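Long-range contact in putative cell surface protein, similar to internalin proteins (Listeria monocytogenes EGD-e, PDB 5KZS), which is of unknown function but, as an internalin-like leucine-rich-repeat surface protein, probably takes part in contacts with host cells: residues A[272-284]-A[314-327]. Numbering follows the deposited sequence.
Sequences NMLVNPTVLGSYS and YNFNVQFNDAYPIT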
ATOM      1  N   ASN A 272      19.899  -5.110 -13.796  1.00 98.49           N
ATOM      2  CA  ASN A 272      20.307  -3.745 -14.114  1.00 95.75           C
ATOM      3  C   ASN A 272      19.547  -2.746 -13.273  1.00 91.84           C
ATOM      4  O   ASN A 272      18.998  -1.791 -13.782  1.00 94.03           O
ATOM      5  CB  ASN A 272      20.165  -3.477 -15.617  1.00 98.69           C
ATOM      6  CG  ASN A 272      21.038  -4.404 -16.452  1.00100.56           C
ATOM      7  OD1 ASN A 272      22.243  -4.512 -16.215  1.00100.76           O
ATOM      8  ND2 ASN A 272      20.437  -5.077 -17.431  1.00101.75           N
HETATM    9  N   MSE A 273      19.517  -3.000 -11.976  1.00 90.01           N
HETATM   10  CA  MSE A 273      18.789  -2.170 -11.023  1.00 91.80           C
HETATM   11  C   MSE A 273      19.730  -1.619  -9.989  1.00 89.36           C
HETATM   12  O   MSE A 273      19.295  -1.079  -8.976  1.00 87.56           O
HETATM   13  CB  MSE A 273      17.692  -3.092 -10.466  1.00 94.96           C
HETATM   14  CG  MSE A 273      16.622  -2.527  -9.521  1.00 97.09           C
HETATM   15 SE   MSE A 273      15.591  -1.039 -10.297  1.00104.12          SE
HETATM   16  CE  MSE A 273      15.406  -1.571 -12.199  1.00101.45           C
ATOM     17  N   LEU A 274      21.031  -1.715 -10.236  1.00 89.60           N
ATOM     18  CA  LEU A 274      21.987  -1.068  -9.375  1.00 90.99           C
ATOM     19  C   LEU A 274      22.377   0.252 -10.024  1.00 94.82           C
ATOM     20  O   LEU A 274      22.942   0.265 -11.119  1.00 94.02           O
ATOM     21  CB  LEU A 274      23.207  -1.953  -9.143  1.00 91.92           C
ATOM     22  CG  LEU A 274      23.002  -3.116  -8.166  1.00 90.40           C
ATOM     23  CD1 LEU A 274      24.233  -3.996  -8.162  1.00 90.76           C
ATOM     24  CD2 LEU A 274      22.704  -2.644  -6.751  1.00 89.37           C
ATOM     25  N   VAL A 275      22.040   1.357  -9.357  1.00 99.08           N
ATOM     26  CA  VAL A 275      22.443   2.699  -9.810  1.00102.94           C
ATOM     27  C   VAL A 275      23.968   2.812  -9.814  1.00103.97           C
ATOM     28  O   VAL A 275      24.560   3.387 -10.722  1.00106.03           O
ATOM     29  CB  VAL A 275      21.833   3.850  -8.944  1.00103.84           C
ATOM     30  CG1 VAL A 275      20.308   3.769  -8.911  1.00103.73           C
ATOM     31  CG2 VAL A 275      22.400   3.882  -7.519  1.00102.66           C
ATOM     32  N   ASN A 276      24.582   2.213  -8.797  1.00105.67           N
ATOM     33  CA  ASN A 276      26.000   2.349  -8.501  1.00103.72           C
ATOM     34  C   ASN A 276      26.497   0.971  -7.977  1.00100.46           C
ATOM     35  O   ASN A 276      26.180   0.571  -6.836  1.00 96.65           O
ATOM     36  CB  ASN A 276      26.149   3.487  -7.482  1.00103.43           C
ATOM     37  CG  ASN A 276      27.453   3.449  -6.748  1.00102.27           C
ATOM     38  OD1 ASN A 276      28.507   3.637  -7.343  1.00104.99           O
ATOM     39  ND2 ASN A 276      27.391   3.197  -5.441  1.00101.69           N
ATOM     40  N   PRO A 277      27.229   0.216  -8.831  1.00 97.57           N
ATOM     41  CA  PRO A 277      27.780  -1.103  -8.454  1.00 93.22           C
ATOM     42  C   PRO A 277      28.651  -1.193  -7.192  1.00 86.00           C
ATOM     43  O   PRO A 277      28.778  -2.290  -6.642  1.00 80.87           O
ATOM     44  CB  PRO A 277      28.613  -1.495  -9.683  1.00 95.61           C
ATOM     45  CG  PRO A 277      27.889  -0.865 -10.819  1.00 99.34           C
ATOM     46  CD  PRO A 277      27.299   0.424 -10.295  1.00 98.78           C
ATOM     47  N   THR A 278      29.228  -0.087  -6.716  1.00 82.21           N
ATOM     48  CA  THR A 278      30.268  -0.206  -5.683  1.00 80.49           C
ATOM     49  C   THR A 278      29.641  -0.583  -4.339  1.00 78.18           C
ATOM     50  O   THR A 278      28.552  -0.124  -4.008  1.00 79.06           O
ATOM     51  CB  THR A 278      31.253   1.009  -5.532  1.00 79.68           C
ATOM     52  OG1 THR A 278      31.068   1.655  -4.266  1.00 77.36           O
ATOM     53  CG2 THR A 278      31.182   2.031  -6.684  1.00 81.12           C
ATOM     54  N   VAL A 279      30.336  -1.461  -3.616  1.00 76.82           N
ATOM     55  CA  VAL A 279      29.977  -1.883  -2.278  1.00 75.76           C
ATOM     56  C   VAL A 279      31.049  -1.430  -1.288  1.00 76.13           C
ATOM     57  O   VAL A 279      32.234  -1.693  -1.485  1.00 78.44           O
ATOM     58  CB  VAL A 279      29.853  -3.418  -2.195  1.00 75.39           C
ATOM     59  CG1 VAL A 279      29.316  -3.827  -0.828  1.00 73.82           C
ATOM     60  CG2 VAL A 279      28.965  -3.951  -3.320  1.00 75.50           C
ATOM     61  N   LEU A 280      30.613  -0.791  -0.210  1.00 76.58           N
ATOM     62  CA  LEU A 280      31.488  -0.247   0.820  1.00 78.17           C
ATOM     63  C   LEU A 280      31.274  -0.961   2.162  1.00 77.93           C
ATOM     64  O   LEU A 280      30.325  -0.684   2.901  1.00 80.41           O
ATOM     65  CB  LEU A 280      31.203   1.243   0.989  1.00 80.01           C
ATOM     66  CG  LEU A 280      31.575   2.160  -0.181  1.00 83.01           C
ATOM     67  CD1 LEU A 280      30.852   3.493  -0.052  1.00 85.06           C
ATOM     68  CD2 LEU A 280      33.075   2.381  -0.251  1.00 83.68           C
ATOM     69  N   GLY A 281      32.172  -1.877   2.479  1.00 77.05           N
ATOM     70  CA  GLY A 281      32.194  -2.504   3.794  1.00 76.72           C
ATOM     71  C   GLY A 281      32.911  -1.640   4.812  1.00 77.69           C
ATOM     72  O   GLY A 281      33.985  -1.082   4.520  1.00 80.19           O
ATOM     73  N   SER A 282      32.346  -1.552   6.015  1.00 76.50           N
ATOM     74  CA  SER A 282      32.866  -0.653   7.040  1.00 79.29           C
ATOM     75  C   SER A 282      32.347  -1.014   8.403  1.00 80.67           C
ATOM     76  O   SER A 282      31.217  -1.448   8.528  1.00 83.89           O
ATOM     77  CB  SER A 282      32.439   0.785   6.727  1.00 80.60           C
ATOM     78  OG  SER A 282      31.039   0.848   6.465  1.00 79.05           O
ATOM     79  N   TYR A 283      33.159  -0.798   9.428  1.00 84.58           N
ATOM     80  CA  TYR A 283      32.713  -0.975  10.803  1.00 89.18           C
ATOM     81  C   TYR A 283      32.654   0.368  11.521  1.00 92.27           C
ATOM     82  O   TYR A 283      33.301   1.324  11.110  1.00 90.70           O
ATOM     83  CB  TYR A 283      33.605  -1.980  11.543  1.00 92.24           C
ATOM     84  CG  TYR A 283      34.995  -1.496  11.902  1.00 95.52           C
ATOM     85  CD1 TYR A 283      35.223  -0.798  13.096  1.00 98.67           C
ATOM     86  CD2 TYR A 283      36.087  -1.758  11.069  1.00 95.47           C
ATOM     87  CE1 TYR A 283      36.494  -0.359  13.446  1.00100.48           C
ATOM     88  CE2 TYR A 283      37.362  -1.323  11.409  1.00 98.41           C
ATOM     89  CZ  TYR A 283      37.562  -0.623  12.598  1.00101.52           C
ATOM     90  OH  TYR A 283      38.823  -0.182  12.942  1.00105.81           O
ATOM     91  N   SER A 284      31.888   0.412  12.607  1.00 96.96           N
ATOM     92  CA  SER A 284      31.601   1.657  13.331  1.00100.93           C
ATOM     93  C   SER A 284      32.699   2.058  14.333  1.00106.41           C
ATOM     94  O   SER A 284      33.335   1.210  14.959  1.00107.54           O
ATOM     95  CB  SER A 284      30.237   1.562  14.036  1.00100.99           C
ATOM     96  OG  SER A 284      30.281   2.076  15.357  1.00103.00           O
ATOM     97  N   TYR A 314      32.828  -5.905  16.743  1.00 97.28           N
ATOM     98  CA  TYR A 314      32.745  -4.903  15.688  1.00 95.53           C
ATOM     99  C   TYR A 314      31.354  -4.830  15.060  1.00 93.80           C
ATOM    100  O   TYR A 314      30.866  -5.825  14.519  1.00 92.25           O
ATOM    101  CB  TYR A 314      33.760  -5.248  14.602  1.00 95.29           C
ATOM    102  CG  TYR A 314      35.201  -5.090  15.026  1.00 98.16           C
ATOM    103  CD1 TYR A 314      35.803  -3.828  15.072  1.00100.02           C
ATOM    104  CD2 TYR A 314      35.977  -6.200  15.370  1.00 99.59           C
ATOM    105  CE1 TYR A 314      37.133  -3.678  15.453  1.00101.22           C
ATOM    106  CE2 TYR A 314      37.309  -6.058  15.747  1.00100.78           C
ATOM    107  CZ  TYR A 314      37.883  -4.799  15.787  1.00100.60           C
ATOM    108  OH  TYR A 314      39.195  -4.659  16.157  1.00100.37           O
ATOM    109  N   ASN A 315      30.732  -3.652  15.109  1.00 93.08           N
ATOM    110  CA  ASN A 315      29.451  -3.430  14.429  1.00 91.39           C
ATOM    111  C   ASN A 315      29.717  -3.136  12.963  1.00 88.47           C
ATOM    112  O   ASN A 315      30.082  -2.017  12.605  1.00 89.08           O
ATOM    113  CB  ASN A 315      28.684  -2.274  15.068  1.00 93.14           C
ATOM    114  CG  ASN A 315      28.286  -2.564  16.498  1.00 96.71           C
ATOM    115  OD1 ASN A 315      27.798  -3.649  16.806  1.00 98.91           O
ATOM    116  ND2 ASN A 315      28.491  -1.595  17.380  1.00 99.72           N
ATOM    117  N   PHE A 316      29.540  -4.146  12.116  1.00 86.50           N
ATOM    118  CA  PHE A 316      29.816  -4.009  10.683  1.00 84.64           C
ATOM    119  C   PHE A 316      28.586  -3.606   9.899  1.00 83.91           C
ATOM    120  O   PHE A 316      27.453  -3.759  10.374  1.00 84.93           O
ATOM    121  CB  PHE A 316      30.402  -5.304  10.102  1.00 84.03           C
ATOM    122  CG  PHE A 316      31.905  -5.316  10.069  1.00 85.28           C
ATOM    123  CD1 PHE A 316      32.640  -5.662  11.203  1.00 86.56           C
ATOM    124  CD2 PHE A 316      32.591  -4.951   8.912  1.00 84.19           C
ATOM    125  CE1 PHE A 316      34.027  -5.653  11.178  1.00 87.50           C
ATOM    126  CE2 PHE A 316      33.972  -4.943   8.881  1.00 84.50           C
ATOM    127  CZ  PHE A 316      34.691  -5.295  10.015  1.00 86.83           C
ATOM    128  N   ASN A 317      28.832  -3.048   8.715  1.00 82.08           N
ATOM    129  CA  ASN A 317      27.821  -2.966   7.673  1.00 81.37           C
ATOM    130  C   ASN A 317      28.404  -2.971   6.277  1.00 80.39           C
ATOM    131  O   ASN A 317      29.552  -2.628   6.056  1.00 80.71           O
ATOM    132  CB  ASN A 317      26.910  -1.737   7.831  1.00 81.92           C
ATOM    133  CG  ASN A 317      27.612  -0.425   7.511  1.00 81.62           C
ATOM    134  OD1 ASN A 317      27.510   0.104   6.396  1.00 78.36           O
ATOM    135  ND2 ASN A 317      28.324   0.109   8.496  1.00 82.87           N
ATOM    136  N   VAL A 318      27.556  -3.347   5.339  1.00 82.12           N
ATOM    137  CA  VAL A 318      27.817  -3.223   3.924  1.00 83.03           C
ATOM    138  C   VAL A 318      26.822  -2.153   3.456  1.00 82.24           C
ATOM    139  O   VAL A 318      25.737  -2.049   4.006  1.00 83.11           O
ATOM    140  CB  VAL A 318      27.630  -4.610   3.245  1.00 85.11           C
ATOM    141  CG1 VAL A 318      26.982  -4.528   1.865  1.00 86.99           C
ATOM    142  CG2 VAL A 318      28.961  -5.342   3.181  1.00 83.85           C
ATOM    143  N   GLN A 319      27.225  -1.340   2.481  1.00 80.94           N
ATOM    144  CA  GLN A 319      26.366  -0.338   1.849  1.00 77.75           C
ATOM    145  C   GLN A 319      26.540  -0.400   0.343  1.00 76.68           C
ATOM    146  O   GLN A 319      27.655  -0.516  -0.146  1.00 74.84           O
ATOM    147  CB  GLN A 319      26.742   1.059   2.310  1.00 78.88           C
ATOM    148  CG  GLN A 319      26.090   1.486   3.600  1.00 80.18           C
ATOM    149  CD  GLN A 319      26.584   2.845   4.074  1.00 82.17           C
ATOM    150  OE1 GLN A 319      26.665   3.799   3.292  1.00 83.01           O
ATOM    151  NE2 GLN A 319      26.926   2.938   5.357  1.00 82.87           N
ATOM    152  N   PHE A 320      25.446  -0.311  -0.394  1.00 77.05           N
ATOM    153  CA  PHE A 320      25.526  -0.242  -1.844  1.00 79.64           C
ATOM    154  C   PHE A 320      24.319   0.484  -2.433  1.00 82.78           C
ATOM    155  O   PHE A 320      23.430   0.938  -1.702  1.00 85.27           O
ATOM    156  CB  PHE A 320      25.734  -1.633  -2.461  1.00 78.89           C
ATOM    157  CG  PHE A 320      24.563  -2.566  -2.300  1.00 79.87           C
ATOM    158  CD1 PHE A 320      23.557  -2.618  -3.263  1.00 78.97           C
ATOM    159  CD2 PHE A 320      24.488  -3.432  -1.201  1.00 80.18           C
ATOM    160  CE1 PHE A 320      22.487  -3.490  -3.127  1.00 79.66           C
ATOM    161  CE2 PHE A 320      23.423  -4.307  -1.064  1.00 80.63           C
ATOM    162  CZ  PHE A 320      22.419  -4.335  -2.029  1.00 80.54           C
ATOM    163  N   ASN A 321      24.328   0.630  -3.757  1.00 84.20           N
ATOM    164  CA  ASN A 321      23.354   1.421  -4.468  1.00 83.65           C
ATOM    165  C   ASN A 321      23.288   2.859  -3.943  1.00 87.52           C
ATOM    166  O   ASN A 321      22.247   3.483  -4.008  1.00 93.19           O
ATOM    167  CB  ASN A 321      21.988   0.734  -4.409  1.00 81.64           C
ATOM    168  CG  ASN A 321      21.282   0.737  -5.744  1.00 82.32           C
ATOM    169  OD1 ASN A 321      21.898   0.510  -6.780  1.00 81.93           O
ATOM    170  ND2 ASN A 321      19.985   0.978  -5.728  1.00 83.55           N
ATOM    171  N   ASP A 322      24.405   3.393  -3.451  1.00 91.28           N
ATOM    172  CA  ASP A 322      24.452   4.773  -2.969  1.00 96.77           C
ATOM    173  C   ASP A 322      24.544   5.746  -4.150  1.00 99.44           C
ATOM    174  O   ASP A 322      25.455   5.652  -4.978  1.00 96.38           O
ATOM    175  CB  ASP A 322      25.626   4.979  -2.001  1.00 97.72           C
ATOM    176  CG  ASP A 322      25.494   4.136  -0.749  1.00 97.05           C
ATOM    177  OD1 ASP A 322      24.387   4.104  -0.180  1.00 97.51           O
ATOM    178  OD2 ASP A 322      26.487   3.496  -0.338  1.00 98.16           O
ATOM    179  N   ALA A 323      23.562   6.642  -4.232  1.00104.00           N
ATOM    180  CA  ALA A 323      23.538   7.733  -5.212  1.00108.31           C
ATOM    181  C   ALA A 323      22.818   8.936  -4.587  1.00112.17           C
ATOM    182  O   ALA A 323      21.825   9.428  -5.129  1.00108.46           O
ATOM    183  CB  ALA A 323      22.853   7.281  -6.496  1.00107.61           C
ATOM    184  N   TYR A 324      23.397   9.416  -3.477  1.00119.24           N
ATOM    185  CA  TYR A 324      22.722  10.217  -2.427  1.00124.27           C
ATOM    186  C   TYR A 324      21.546  11.092  -2.836  1.00127.67           C
ATOM    187  O   TYR A 324      20.492  10.993  -2.201  1.00137.83           O
ATOM    188  CB  TYR A 324      23.720  11.062  -1.598  1.00130.42           C
ATOM    189  CG  TYR A 324      23.084  12.306  -0.983  1.00136.09           C
ATOM    190  CD1 TYR A 324      22.029  12.200  -0.060  1.00137.68           C
ATOM    191  CD2 TYR A 324      23.500  13.586  -1.357  1.00140.39           C
ATOM    192  CE1 TYR A 324      21.414  13.331   0.466  1.00139.70           C
ATOM    193  CE2 TYR A 324      22.903  14.720  -0.823  1.00143.44           C
ATOM    194  CZ  TYR A 324      21.863  14.588   0.086  1.00143.69           C
ATOM    195  OH  TYR A 324      21.276  15.711   0.618  1.00144.38           O
ATOM    196  N   PRO A 325      21.713  11.974  -3.844  1.00125.91           N
ATOM    197  CA  PRO A 325      20.548  12.822  -4.156  1.00124.77           C
ATOM    198  C   PRO A 325      19.250  12.017  -4.359  1.00120.39           C
ATOM    199  O   PRO A 325      18.291  12.222  -3.613  1.00120.58           O
ATOM    200  CB  PRO A 325      20.970  13.556  -5.434  1.00127.35           C
ATOM    201  CG  PRO A 325      22.467  13.569  -5.381  1.00129.49           C
ATOM    202  CD  PRO A 325      22.907  12.343  -4.629  1.00124.66           C
ATOM    203  N   ILE A 326      19.252  11.063  -5.295  1.00115.33           N
ATOM    204  CA  ILE A 326      18.008  10.395  -5.719  1.00113.79           C
ATOM    205  C   ILE A 326      17.657   9.079  -5.017  1.00110.84           C
ATOM    206  O   ILE A 326      16.504   8.658  -5.101  1.00111.94           O
ATOM    207  CB  ILE A 326      17.952  10.173  -7.252  1.00115.63           C
ATOM    208  CG1 ILE A 326      18.833   9.004  -7.682  1.00116.44           C
ATOM    209  CG2 ILE A 326      18.328  11.449  -8.012  1.00117.05           C
ATOM    210  CD1 ILE A 326      18.532   8.550  -9.080  1.00118.58           C
ATOM    211  N   THR A 327      18.623   8.411  -4.372  1.00106.66           N
ATOM    212  CA  THR A 327      18.317   7.196  -3.601  1.00103.31           C
ATOM    213  C   THR A 327      17.668   7.585  -2.265  1.00102.18           C
ATOM    214  O   THR A 327      16.431   7.470  -2.144  1.00 99.93           O
ATOM    215  CB  THR A 327      19.534   6.266  -3.409  1.00103.16           C
ATOM    216  OG1 THR A 327      20.620   6.993  -2.824  1.00106.62           O
ATOM    217  CG2 THR A 327      19.967   5.653  -4.753  1.00101.60           C
TER
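Tyr283 offers one ring face to the edge of Tyr314: Tyr314 CD1 lies 3.7 Å over the plane of the Tyr283 ring, nearer its rim than its middle, and the two rings make a T-shaped pair with planes at 71°. Tyr283 CB in turn sits over the centre of the Phe316 ring, a CH-pi contact 3.7 Å from the centroid, completing an aromatic cluster. The chi1 of 73° tucks Tyr283 CG over its own backbone, which brings the ring beside that of Tyr314. Farther along, Leu274 CD2 meets the edge of the Phe320 ring at CD1, 3.6 Å away, and Val279 CG1 touches Val318 CG1. Beneath these side chains strands 279-283 and 312-320 run antiparallel: Ser282 and Asn317 form a hydrogen-bonded pair, with Asn317 N 2.9 Å from Ser282 O. On the face of Ser282, Gln319 NE2 donates to Asn317 OD1, tying down that amide. Past the strands, Asn321 reaches back so that OD1 accepts from Val275 N at 2.7 Å, a bent bond (132° at the hydrogen), while Val275 CG2 packs on Ala323 CB. Asn321 ND2 also bonds weakly to Glu241 O. In the mixed sheet following the leucine-rich repeats, strand 279-283 is flanked by 289-296 and strand 312-320 by 331-339; Tyr265 of helix 263-270 packs edge-to-face with Phe320 and also touches Leu274 and Val279.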